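Local coordinates for suppressor of fused family protein (Neisseria gonorrhoeae, PDB 3K5J) that is of unknown function but resembles the N-terminal domain of human Suppressor of fused and may take part in protein binding, at residues A[145-150]-A[157-162]. Numbering follows the deposited sequence. Where two conformers were deposited one is given.
Sequences QTERLF and EELETK. With SO4 (sulfate ion), chain D; SO4 (sulfate ion), chain E.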
ATOM      1  N   GLN A 145       3.700 -16.075   2.870  1.00 14.19           N
ATOM      2  CA  GLN A 145       4.761 -16.563   1.991  1.00 16.64           C
ATOM      3  C   GLN A 145       4.261 -17.697   1.104  1.00 17.40           C
ATOM      4  O   GLN A 145       4.623 -17.772  -0.089  1.00 17.89           O
ATOM      5  CB  GLN A 145       5.994 -16.979   2.792  1.00 17.91           C
ATOM      6  CG  GLN A 145       6.682 -15.779   3.405  1.00 16.39           C
ATOM      7  CD  GLN A 145       7.927 -16.154   4.148  1.00 20.91           C
ATOM      8  OE1 GLN A 145       8.827 -16.767   3.556  1.00 25.10           O
ATOM      9  NE2 GLN A 145       8.064 -15.689   5.398  1.00 21.43           N
ATOM     10  N   THR A 146       3.393 -18.534   1.652  1.00 16.98           N
ATOM     11  CA  THR A 146       2.816 -19.606   0.865  1.00 17.45           C
ATOM     12  C   THR A 146       1.782 -19.122  -0.157  1.00 16.72           C
ATOM     13  O   THR A 146       1.692 -19.684  -1.246  1.00 17.96           O
ATOM     14  CB  THR A 146       2.314 -20.738   1.738  1.00 18.83           C
ATOM     15  OG1 THR A 146       1.303 -20.321   2.675  1.00 20.60           O
ATOM     16  CG2 THR A 146       3.461 -21.352   2.499  1.00 21.30           C
ATOM     17  N   GLU A 147       1.042 -18.063   0.172  1.00 15.69           N
ATOM     18  CA  GLU A 147       0.206 -17.388  -0.817  1.00 15.29           C
ATOM     19  C   GLU A 147       1.011 -16.821  -1.975  1.00 15.75           C
ATOM     20  O   GLU A 147       0.576 -16.918  -3.127  1.00 16.30           O
ATOM     21  CB  GLU A 147      -0.682 -16.321  -0.149  1.00 14.42           C
ATOM     22  CG  GLU A 147      -1.768 -16.913   0.742  1.00 14.41           C
ATOM     23  CD  GLU A 147      -2.418 -15.936   1.682  1.00 14.79           C
ATOM     24  OE1 GLU A 147      -1.949 -14.775   1.767  1.00 14.05           O
ATOM     25  OE2 GLU A 147      -3.412 -16.350   2.342  1.00 15.00           O
ATOM     26  N   ARG A 148       2.147 -16.214  -1.695  1.00 15.62           N
ATOM     27  CA  ARG A 148       3.012 -15.707  -2.751  0.50 17.46           C
ATOM     28  C   ARG A 148       3.425 -16.841  -3.676  1.00 19.23           C
ATOM     29  O   ARG A 148       3.381 -16.723  -4.904  1.00 19.85           O
ATOM     30  CB  ARG A 148       4.246 -15.026  -2.166  0.50 18.10           C
ATOM     31  CG  ARG A 148       5.402 -14.813  -3.139  0.50 19.72           C
ATOM     32  CD  ARG A 148       5.038 -13.868  -4.273  0.50 21.18           C
ATOM     33  NE  ARG A 148       6.161 -13.762  -5.201  0.50 21.69           N
ATOM     34  CZ  ARG A 148       6.228 -14.401  -6.358  0.50 25.29           C
ATOM     35  NH1 ARG A 148       5.220 -15.171  -6.729  0.50 27.70           N
ATOM     36  NH2 ARG A 148       7.305 -14.263  -7.140  0.50 25.99           N
ATOM     37  N   LEU A 149       3.855 -17.945  -3.069  1.00 18.91           N
ATOM     38  CA  LEU A 149       4.282 -19.109  -3.879  1.00 20.83           C
ATOM     39  C   LEU A 149       3.145 -19.634  -4.751  1.00 22.94           C
ATOM     40  O   LEU A 149       3.356 -19.985  -5.946  1.00 23.59           O
ATOM     41  CB  LEU A 149       4.850 -20.210  -2.975  1.00 22.45           C
ATOM     42  CG  LEU A 149       5.293 -21.464  -3.745  1.00 26.03           C
ATOM     43  CD1 LEU A 149       6.444 -21.143  -4.672  1.00 31.43           C
ATOM     44  CD2 LEU A 149       5.658 -22.549  -2.738  1.00 29.72           C
ATOM     45  N   PHE A 150       1.950 -19.720  -4.195  1.00 19.41           N
ATOM     46  CA  PHE A 150       0.760 -20.118  -4.899  1.00 21.16           C
ATOM     47  C   PHE A 150       0.592 -19.341  -6.193  1.00 23.25           C
ATOM     48  O   PHE A 150       0.180 -19.907  -7.166  1.00 23.54           O
ATOM     49  CB  PHE A 150      -0.450 -19.970  -3.946  1.00 21.24           C
ATOM     50  CG  PHE A 150      -1.790 -20.259  -4.530  1.00 19.74           C
ATOM     51  CD1 PHE A 150      -2.540 -19.257  -5.063  1.00 20.85           C
ATOM     52  CD2 PHE A 150      -2.358 -21.511  -4.428  1.00 20.68           C
ATOM     53  CE1 PHE A 150      -3.781 -19.491  -5.562  1.00 21.43           C
ATOM     54  CE2 PHE A 150      -3.597 -21.733  -4.931  1.00 22.16           C
ATOM     55  CZ  PHE A 150      -4.305 -20.714  -5.481  1.00 23.59           C
ATOM     56  N   GLU A 157      -6.849 -13.983  -9.657  1.00 25.29           N
ATOM     57  CA  GLU A 157      -8.289 -14.159  -9.435  0.50 26.92           C
ATOM     58  C   GLU A 157      -8.568 -15.333  -8.505  1.00 26.35           C
ATOM     59  O   GLU A 157      -9.431 -15.242  -7.601  1.00 26.59           O
ATOM     60  CB  GLU A 157      -9.042 -14.376 -10.770  0.50 27.87           C
ATOM     61  CG  GLU A 157      -9.338 -13.102 -11.528  0.50 31.33           C
ATOM     62  N   GLU A 158      -7.857 -16.453  -8.701  1.00 23.56           N
ATOM     63  CA  GLU A 158      -8.078 -17.617  -7.820  1.00 25.21           C
ATOM     64  C   GLU A 158      -7.715 -17.272  -6.369  1.00 23.45           C
ATOM     65  O   GLU A 158      -8.415 -17.637  -5.417  1.00 24.39           O
ATOM     66  CB  GLU A 158      -7.296 -18.856  -8.238  1.00 26.16           C
ATOM     67  CG  GLU A 158      -7.707 -19.577  -9.506  1.00 32.39           C
ATOM     68  CD  GLU A 158      -6.602 -20.575  -9.863  1.00 40.08           C
ATOM     69  OE1 GLU A 158      -6.397 -21.478  -9.014  1.00 39.14           O
ATOM     70  OE2 GLU A 158      -5.901 -20.407 -10.909  1.00 45.14           O
ATOM     71  N   LEU A 159      -6.607 -16.577  -6.197  1.00 20.96           N
ATOM     72  CA  LEU A 159      -6.204 -16.179  -4.821  1.00 21.50           C
ATOM     73  C   LEU A 159      -7.219 -15.210  -4.203  1.00 21.50           C
ATOM     74  O   LEU A 159      -7.617 -15.369  -3.043  1.00 20.43           O
ATOM     75  CB  LEU A 159      -4.790 -15.581  -4.764  1.00 18.25           C
ATOM     76  CG  LEU A 159      -4.281 -15.243  -3.334  1.00 18.01           C
ATOM     77  CD1 LEU A 159      -4.231 -16.522  -2.447  1.00 20.20           C
ATOM     78  CD2 LEU A 159      -2.925 -14.557  -3.437  1.00 16.11           C
ATOM     79  N   GLU A 160      -7.683 -14.239  -4.986  1.00 21.72           N
ATOM     80  CA  GLU A 160      -8.643 -13.287  -4.463  1.00 23.18           C
ATOM     81  C   GLU A 160      -9.960 -13.985  -4.086  1.00 25.72           C
ATOM     82  O   GLU A 160     -10.589 -13.660  -3.060  1.00 25.43           O
ATOM     83  CB  GLU A 160      -8.819 -12.124  -5.444  1.00 22.86           C
ATOM     84  CG  GLU A 160      -7.591 -11.198  -5.423  1.00 22.38           C
ATOM     85  CD  GLU A 160      -7.674  -9.994  -6.353  1.00 25.04           C
ATOM     86  OE1 GLU A 160      -8.461 -10.065  -7.320  1.00 28.47           O
ATOM     87  OE2 GLU A 160      -6.965  -8.960  -6.106  1.00 19.86           O
ATOM     88  N   THR A 161     -10.326 -15.039  -4.817  1.00 26.02           N
ATOM     89  CA  THR A 161     -11.474 -15.844  -4.392  1.00 28.96           C
ATOM     90  C   THR A 161     -11.261 -16.477  -3.029  1.00 29.53           C
ATOM     91  O   THR A 161     -12.154 -16.419  -2.166  1.00 29.63           O
ATOM     92  CB  THR A 161     -11.756 -16.912  -5.437  1.00 29.93           C
ATOM     93  OG1 THR A 161     -12.172 -16.247  -6.637  1.00 33.29           O
ATOM     94  CG2 THR A 161     -12.834 -17.873  -4.947  1.00 29.89           C
ATOM     95  N   LYS A 162     -10.084 -17.055  -2.823  1.00 27.72           N
ATOM     96  CA  LYS A 162      -9.718 -17.655  -1.542  1.00 29.50           C
ATOM     97  C   LYS A 162      -9.777 -16.588  -0.442  1.00 27.93           C
ATOM     98  O   LYS A 162     -10.265 -16.870   0.667  1.00 28.39           O
ATOM     99  CB  LYS A 162      -8.335 -18.328  -1.601  1.00 27.72           C
ATOM    100  CG  LYS A 162      -8.225 -19.642  -2.434  1.00 26.56           C
TER
HETATM  101  S   SO4 D 185       2.603 -19.550   5.980  1.00 18.56           S
HETATM  102  O1  SO4 D 185       3.067 -20.913   6.052  1.00 18.47           O
HETATM  103  O2  SO4 D 185       2.685 -19.061   4.652  1.00 21.27           O
HETATM  104  O3  SO4 D 185       1.178 -19.622   6.397  1.00 23.57           O
HETATM  105  O4  SO4 D 185       3.325 -18.681   6.941  1.00 17.19           O
HETATM  106  S   SO4 E 186       9.862 -12.419  -5.649  1.00 27.00           S
HETATM  107  O1  SO4 E 186      10.407 -13.745  -5.303  1.00 35.99           O
HETATM  108  O2  SO4 E 186       9.569 -12.501  -7.070  1.00 35.14           O
HETATM  109  O3  SO4 E 186       8.614 -12.216  -4.847  1.00 25.72           O
HETATM  110  O4  SO4 E 186      10.906 -11.398  -5.441  1.00 30.09           O
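Phe150 and Leu159 carry the packing of a near-antiparallel helical hairpin in this Sufu-like domain: the axes of 145-150 and 157-162 run at 146° and approach to 10.9 Å, a wide spacing bridged by side chains. The tight part is apolar. A chi1 of 176° swings the Phe150 ring out to helix 157-162, and its CE1 lies 4.1 Å from Leu159 CB. The backbone N of Leu159 sits at the ring edge, near the ring plane. Leu159 CD1 touches both Phe150 CD1 (4.1 Å) and Glu147 CG (4.0 Å). Glu147 thus lends its aliphatic part to the buried side, while its carboxylate turns to other partners, a salt bridge with Arg175 and a hydrogen bond with Thr178. The loose side is the exposed Glu158, whose OE1 comes only to 4.2 Å from Phe150 CZ, with the carboxylate and ring planes 71° apart. Outside the interface, in the conformer given, the NE/NH2 edge of the Arg148 guanidinium faces one sulfate, probably from the crystallisation liquor, with bonds to its O3 and O2. Thr146 N and OG1 both donate to a single oxygen of another sulfate, Thr146 OG1 lying 2.7 Å from that sulfate's O2.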